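Local coordinates for protein macrophomate synthase intermolecular Diels-Alderase (Macrophoma commelinae, PDB 1IZC) that is a magnesium-binding enzyme of the HpcH/HpaI aldolase/citrate lyase family, built as a TIM barrel, and holds pyruvic acid beside its metal ion, at residues A[126-140]-A[193-205]. The protein carries 1 engineered substitution. Sequence-based numbering, arbitrary orientation.
Sequences VETVEEVREFVKEMY and VDAIAAMPEIHGL
M199 lays its thioether against helix 129-139, where V129, V132 and the stem of R133 receive it. M199 SD lies 3.6 Å from V132 CB, the two side chains meeting tip to tip, while V129 runs alongside M199, pointing the opposite way. A bend at the last torsion (chi3 71°) turns M199 CE over one face of the R133 guanidinium, near its rim, and 3.6 Å from R133 CG. The same guanidinium holds E201 at its edge: R133 NE gives a nearly straight bond to E201 OE2 (2.7 Å, 168°), in the guanidinium plane but above that of the carboxylate, and two weak bonds from NH2 complete the salt bridge. A bend in E201 (chi2 94°) turns the carboxylate onto R133; E201 CB lies 3.9 Å from V136 CG2. Ahead of the helix, I196 CD1 reaches V126 CG1 (3.8 Å); just past its C-terminal end, Y140 OH meets the H203 ring edge at CE1 (3.4 Å), though its hydrogen bond goes to V178 O and H203 ND1 pairs with I180 N. Second-shell bonds fix the helix start: T128 and E131 form a capping box, E131 N to T128 OG1 and T128 N to E131 OE1, and E127 N is a further donor to E131 OE1 (2.6 Å). Beneath, V136, Y140 and I196 touch strand 179-184. Helix 129-139, following the fourth strand, thus packs against helix 193-197 and the turn leading to the sixth, as neighbouring outer helices do in a TIM barrel.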
loop_
_atom_site.group_PDB
_atom_site.type_symbol
_atom_site.label_atom_id
_atom_site.label_comp_id
_atom_site.label_asym_id
_atom_site.label_seq_id
_atom_site.Cartn_x
_atom_site.Cartn_y
_atom_site.Cartn_z
ATOM N N VAL A 126 29.862 11.627 7.481
ATOM C CA VAL A 126 30.673 11.354 8.669
ATOM C C VAL A 126 31.784 12.388 8.803
ATOM O O VAL A 126 32.496 12.668 7.839
ATOM C CB VAL A 126 31.288 9.942 8.604
ATOM C CG1 VAL A 126 32.303 9.753 9.738
ATOM C CG2 VAL A 126 30.193 8.908 8.762
ATOM N N GLU A 127 31.923 12.951 10.000
ATOM C CA GLU A 127 32.966 13.951 10.241
ATOM C C GLU A 127 33.803 13.658 11.485
ATOM O O GLU A 127 34.888 14.229 11.651
ATOM C CB GLU A 127 32.339 15.348 10.353
ATOM C CG GLU A 127 31.572 15.757 9.102
ATOM C CD GLU A 127 31.046 17.173 9.152
ATOM O OE1 GLU A 127 30.737 17.661 10.258
ATOM O OE2 GLU A 127 30.929 17.790 8.077
ATOM N N THR A 128 33.307 12.774 12.350
ATOM C CA THR A 128 34.023 12.432 13.580
ATOM C C THR A 128 34.003 10.943 13.895
ATOM O O THR A 128 33.104 10.205 13.479
ATOM C CB THR A 128 33.441 13.165 14.824
ATOM O OG1 THR A 128 32.162 12.609 15.160
ATOM C CG2 THR A 128 33.284 14.655 14.564
ATOM N N VAL A 129 34.997 10.504 14.656
ATOM C CA VAL A 129 35.062 9.109 15.041
ATOM C C VAL A 129 33.882 8.814 15.971
ATOM O O VAL A 129 33.349 7.703 15.976
ATOM C CB VAL A 129 36.409 8.805 15.750
ATOM C CG1 VAL A 129 36.383 7.415 16.328
ATOM C CG2 VAL A 129 37.557 8.935 14.759
ATOM N N GLU A 130 33.459 9.811 16.747
ATOM C CA GLU A 130 32.331 9.619 17.660
ATOM C C GLU A 130 31.044 9.283 16.909
ATOM O O GLU A 130 30.246 8.462 17.374
ATOM C CB GLU A 130 32.081 10.870 18.516
ATOM C CG GLU A 130 33.158 11.181 19.565
ATOM C CD GLU A 130 34.465 11.703 18.973
ATOM O OE1 GLU A 130 34.461 12.228 17.843
ATOM O OE2 GLU A 130 35.511 11.606 19.658
ATOM N N GLU A 131 30.827 9.916 15.761
ATOM C CA GLU A 131 29.607 9.632 14.994
ATOM C C GLU A 131 29.596 8.176 14.547
ATOM O O GLU A 131 28.551 7.527 14.533
ATOM C CB GLU A 131 29.513 10.534 13.758
ATOM C CG GLU A 131 29.367 12.003 14.107
ATOM C CD GLU A 131 29.422 12.907 12.899
ATOM O OE1 GLU A 131 30.179 12.611 11.956
ATOM O OE2 GLU A 131 28.707 13.929 12.902
ATOM N N VAL A 132 30.766 7.670 14.173
ATOM C CA VAL A 132 30.860 6.288 13.733
ATOM C C VAL A 132 30.629 5.345 14.913
ATOM O O VAL A 132 29.959 4.325 14.778
ATOM C CB VAL A 132 32.236 6.001 13.093
ATOM C CG1 VAL A 132 32.318 4.540 12.671
ATOM C CG2 VAL A 132 32.448 6.916 11.887
ATOM N N ARG A 133 31.170 5.679 16.078
ATOM C CA ARG A 133 30.978 4.806 17.226
ATOM C C ARG A 133 29.526 4.736 17.694
ATOM O O ARG A 133 29.125 3.760 18.324
ATOM C CB ARG A 133 31.939 5.195 18.356
ATOM C CG ARG A 133 33.371 4.930 17.904
ATOM C CD ARG A 133 34.418 4.861 18.998
ATOM N NE ARG A 133 35.617 4.269 18.407
ATOM C CZ ARG A 133 36.782 4.892 18.253
ATOM N NH1 ARG A 133 36.933 6.144 18.669
ATOM N NH2 ARG A 133 37.780 4.274 17.624
ATOM N N GLU A 134 28.730 5.752 17.374
ATOM C CA GLU A 134 27.321 5.706 17.742
ATOM C C GLU A 134 26.665 4.624 16.891
ATOM O O GLU A 134 25.756 3.925 17.348
ATOM C CB GLU A 134 26.645 7.058 17.512
ATOM C CG GLU A 134 26.982 8.074 18.590
ATOM C CD GLU A 134 26.687 7.550 19.996
ATOM O OE1 GLU A 134 25.515 7.213 20.286
ATOM O OE2 GLU A 134 27.632 7.468 20.809
ATOM N N PHE A 135 27.132 4.471 15.651
ATOM C CA PHE A 135 26.576 3.427 14.794
ATOM C C PHE A 135 27.068 2.063 15.249
ATOM O O PHE A 135 26.337 1.080 15.198
ATOM C CB PHE A 135 26.936 3.643 13.313
ATOM C CG PHE A 135 25.938 4.496 12.578
ATOM C CD1 PHE A 135 25.998 5.889 12.659
ATOM C CD2 PHE A 135 24.889 3.908 11.881
ATOM C CE1 PHE A 135 25.017 6.683 12.061
ATOM C CE2 PHE A 135 23.899 4.696 11.275
ATOM C CZ PHE A 135 23.961 6.076 11.367
ATOM N N VAL A 136 28.313 1.986 15.700
ATOM C CA VAL A 136 28.797 0.699 16.175
ATOM C C VAL A 136 27.893 0.228 17.320
ATOM O O VAL A 136 27.493 -0.939 17.368
ATOM C CB VAL A 136 30.251 0.803 16.652
ATOM C CG1 VAL A 136 30.711 -0.524 17.270
ATOM C CG2 VAL A 136 31.135 1.167 15.479
ATOM N N LYS A 137 27.544 1.137 18.228
ATOM C CA LYS A 137 26.688 0.768 19.358
ATOM C C LYS A 137 25.345 0.193 18.923
ATOM O O LYS A 137 24.860 -0.776 19.508
ATOM C CB LYS A 137 26.423 1.979 20.269
ATOM C CG LYS A 137 27.647 2.529 20.988
ATOM C CD LYS A 137 27.269 3.787 21.771
ATOM C CE LYS A 137 28.494 4.469 22.379
ATOM N NZ LYS A 137 28.135 5.812 22.938
ATOM N N GLU A 138 24.745 0.784 17.892
ATOM C CA GLU A 138 23.438 0.329 17.428
ATOM C C GLU A 138 23.460 -0.837 16.445
ATOM O O GLU A 138 22.450 -1.527 16.272
ATOM C CB GLU A 138 22.684 1.496 16.780
ATOM C CG GLU A 138 22.358 2.647 17.724
ATOM C CD GLU A 138 21.534 2.196 18.917
ATOM O OE1 GLU A 138 20.549 1.450 18.713
ATOM O OE2 GLU A 138 21.869 2.587 20.056
ATOM N N MET A 139 24.604 -1.060 15.811
ATOM C CA MET A 139 24.730 -2.103 14.796
ATOM C C MET A 139 25.149 -3.481 15.256
ATOM O O MET A 139 24.888 -4.484 14.585
ATOM C CB MET A 139 25.717 -1.653 13.727
ATOM C CG MET A 139 25.174 -0.606 12.776
ATOM S SD MET A 139 26.399 -0.040 11.584
ATOM C CE MET A 139 26.708 -1.597 10.655
ATOM N N TYR A 140 25.814 -3.544 16.396
ATOM C CA TYR A 140 26.306 -4.821 16.865
ATOM C C TYR A 140 25.829 -5.154 18.256
ATOM O O TYR A 140 25.642 -4.266 19.090
ATOM C CB TYR A 140 27.842 -4.829 16.825
ATOM C CG TYR A 140 28.414 -4.567 15.444
ATOM C CD1 TYR A 140 28.734 -3.272 15.030
ATOM C CD2 TYR A 140 28.603 -5.614 14.541
ATOM C CE1 TYR A 140 29.229 -3.024 13.743
ATOM C CE2 TYR A 140 29.089 -5.379 13.254
ATOM C CZ TYR A 140 29.402 -4.084 12.861
ATOM O OH TYR A 140 29.875 -3.868 11.580
ATOM N N VAL A 193 39.748 12.896 7.816
ATOM C CA VAL A 193 39.725 11.542 7.250
ATOM C C VAL A 193 40.819 10.611 7.767
ATOM O O VAL A 193 40.626 9.398 7.837
ATOM C CB VAL A 193 39.752 11.574 5.693
ATOM C CG1 VAL A 193 41.129 11.990 5.185
ATOM C CG2 VAL A 193 39.380 10.204 5.139
ATOM N N ASP A 194 41.974 11.154 8.136
ATOM C CA ASP A 194 43.019 10.280 8.646
ATOM C C ASP A 194 42.542 9.545 9.892
ATOM O O ASP A 194 42.793 8.348 10.042
ATOM C CB ASP A 194 44.295 11.073 8.961
ATOM C CG ASP A 194 44.918 11.674 7.720
ATOM O OD1 ASP A 194 44.817 11.045 6.647
ATOM O OD2 ASP A 194 45.516 12.768 7.812
ATOM N N ALA A 195 41.852 10.253 10.781
ATOM C CA ALA A 195 41.359 9.645 12.009
ATOM C C ALA A 195 40.224 8.657 11.739
ATOM O O ALA A 195 40.163 7.583 12.333
ATOM C CB ALA A 195 40.882 10.724 12.967
ATOM N N ILE A 196 39.323 9.021 10.837
ATOM C CA ILE A 196 38.201 8.146 10.542
ATOM C C ILE A 196 38.687 6.853 9.885
ATOM O O ILE A 196 38.241 5.761 10.243
ATOM C CB ILE A 196 37.177 8.865 9.624
ATOM C CG1 ILE A 196 36.599 10.084 10.360
ATOM C CG2 ILE A 196 36.049 7.894 9.241
ATOM C CD1 ILE A 196 35.837 11.053 9.461
ATOM N N ALA A 197 39.626 6.984 8.953
ATOM C CA ALA A 197 40.163 5.835 8.226
ATOM C C ALA A 197 40.903 4.854 9.123
ATOM O O ALA A 197 40.977 3.659 8.819
ATOM C CB ALA A 197 41.092 6.316 7.113
ATOM N N ALA A 198 41.437 5.367 10.227
ATOM C CA ALA A 198 42.201 4.555 11.173
ATOM C C ALA A 198 41.359 3.803 12.202
ATOM O O ALA A 198 41.895 3.030 13.004
ATOM C CB ALA A 198 43.228 5.442 11.903
ATOM N N MET A 199 40.049 4.019 12.201
ATOM C CA MET A 199 39.193 3.333 13.170
ATOM C C MET A 199 39.204 1.828 12.934
ATOM O O MET A 199 38.936 1.364 11.833
ATOM C CB MET A 199 37.754 3.842 13.072
ATOM C CG MET A 199 37.593 5.311 13.430
ATOM S SD MET A 199 35.860 5.776 13.336
ATOM C CE MET A 199 35.191 4.921 14.779
ATOM N N PRO A 200 39.505 1.046 13.977
ATOM C CA PRO A 200 39.546 -0.415 13.869
ATOM C C PRO A 200 38.154 -0.982 13.581
ATOM O O PRO A 200 38.008 -2.088 13.055
ATOM C CB PRO A 200 40.039 -0.867 15.253
ATOM C CG PRO A 200 40.566 0.357 15.897
ATOM C CD PRO A 200 39.766 1.489 15.356
ATOM N N GLU A 201 37.128 -0.208 13.905
ATOM C CA GLU A 201 35.760 -0.683 13.718
ATOM C C GLU A 201 35.227 -0.689 12.290
ATOM O O GLU A 201 34.267 -1.403 12.010
ATOM C CB GLU A 201 34.778 0.129 14.574
ATOM C CG GLU A 201 35.061 0.096 16.077
ATOM C CD GLU A 201 35.918 1.261 16.529
ATOM O OE1 GLU A 201 36.748 1.750 15.728
ATOM O OE2 GLU A 201 35.772 1.684 17.698
ATOM N N ILE A 202 35.836 0.071 11.389
ATOM C CA ILE A 202 35.297 0.154 10.033
ATOM C C ILE A 202 35.794 -0.869 9.029
ATOM O O ILE A 202 36.884 -1.422 9.173
ATOM C CB ILE A 202 35.464 1.575 9.463
ATOM C CG1 ILE A 202 36.930 1.874 9.121
ATOM C CG2 ILE A 202 34.966 2.578 10.496
ATOM C CD1 ILE A 202 37.111 3.185 8.341
ATOM N N HIS A 203 34.977 -1.108 8.002
ATOM C CA HIS A 203 35.280 -2.107 6.978
ATOM C C HIS A 203 35.316 -1.574 5.563
ATOM O O HIS A 203 35.567 -2.326 4.607
ATOM C CB HIS A 203 34.251 -3.232 7.072
ATOM C CG HIS A 203 34.047 -3.719 8.472
ATOM N ND1 HIS A 203 32.951 -3.366 9.233
ATOM C CD2 HIS A 203 34.854 -4.443 9.284
ATOM C CE1 HIS A 203 33.095 -3.849 10.455
ATOM N NE2 HIS A 203 34.242 -4.504 10.514
ATOM N N GLY A 204 35.069 -0.279 5.421
ATOM C CA GLY A 204 35.088 0.325 4.102
ATOM C C GLY A 204 34.974 1.831 4.230
ATOM O O GLY A 204 34.650 2.332 5.299
ATOM N N LEU A 205 35.256 2.545 3.149
ATOM C CA LEU A 205 35.146 4.008 3.134
ATOM C C LEU A 205 34.561 4.435 1.796
ATOM O O LEU A 205 34.929 3.894 0.752
ATOM C CB LEU A 205 36.513 4.673 3.316
ATOM C CG LEU A 205 36.984 4.825 4.764
ATOM C CD1 LEU A 205 38.437 5.290 4.779
ATOM C CD2 LEU A 205 36.079 5.816 5.500
#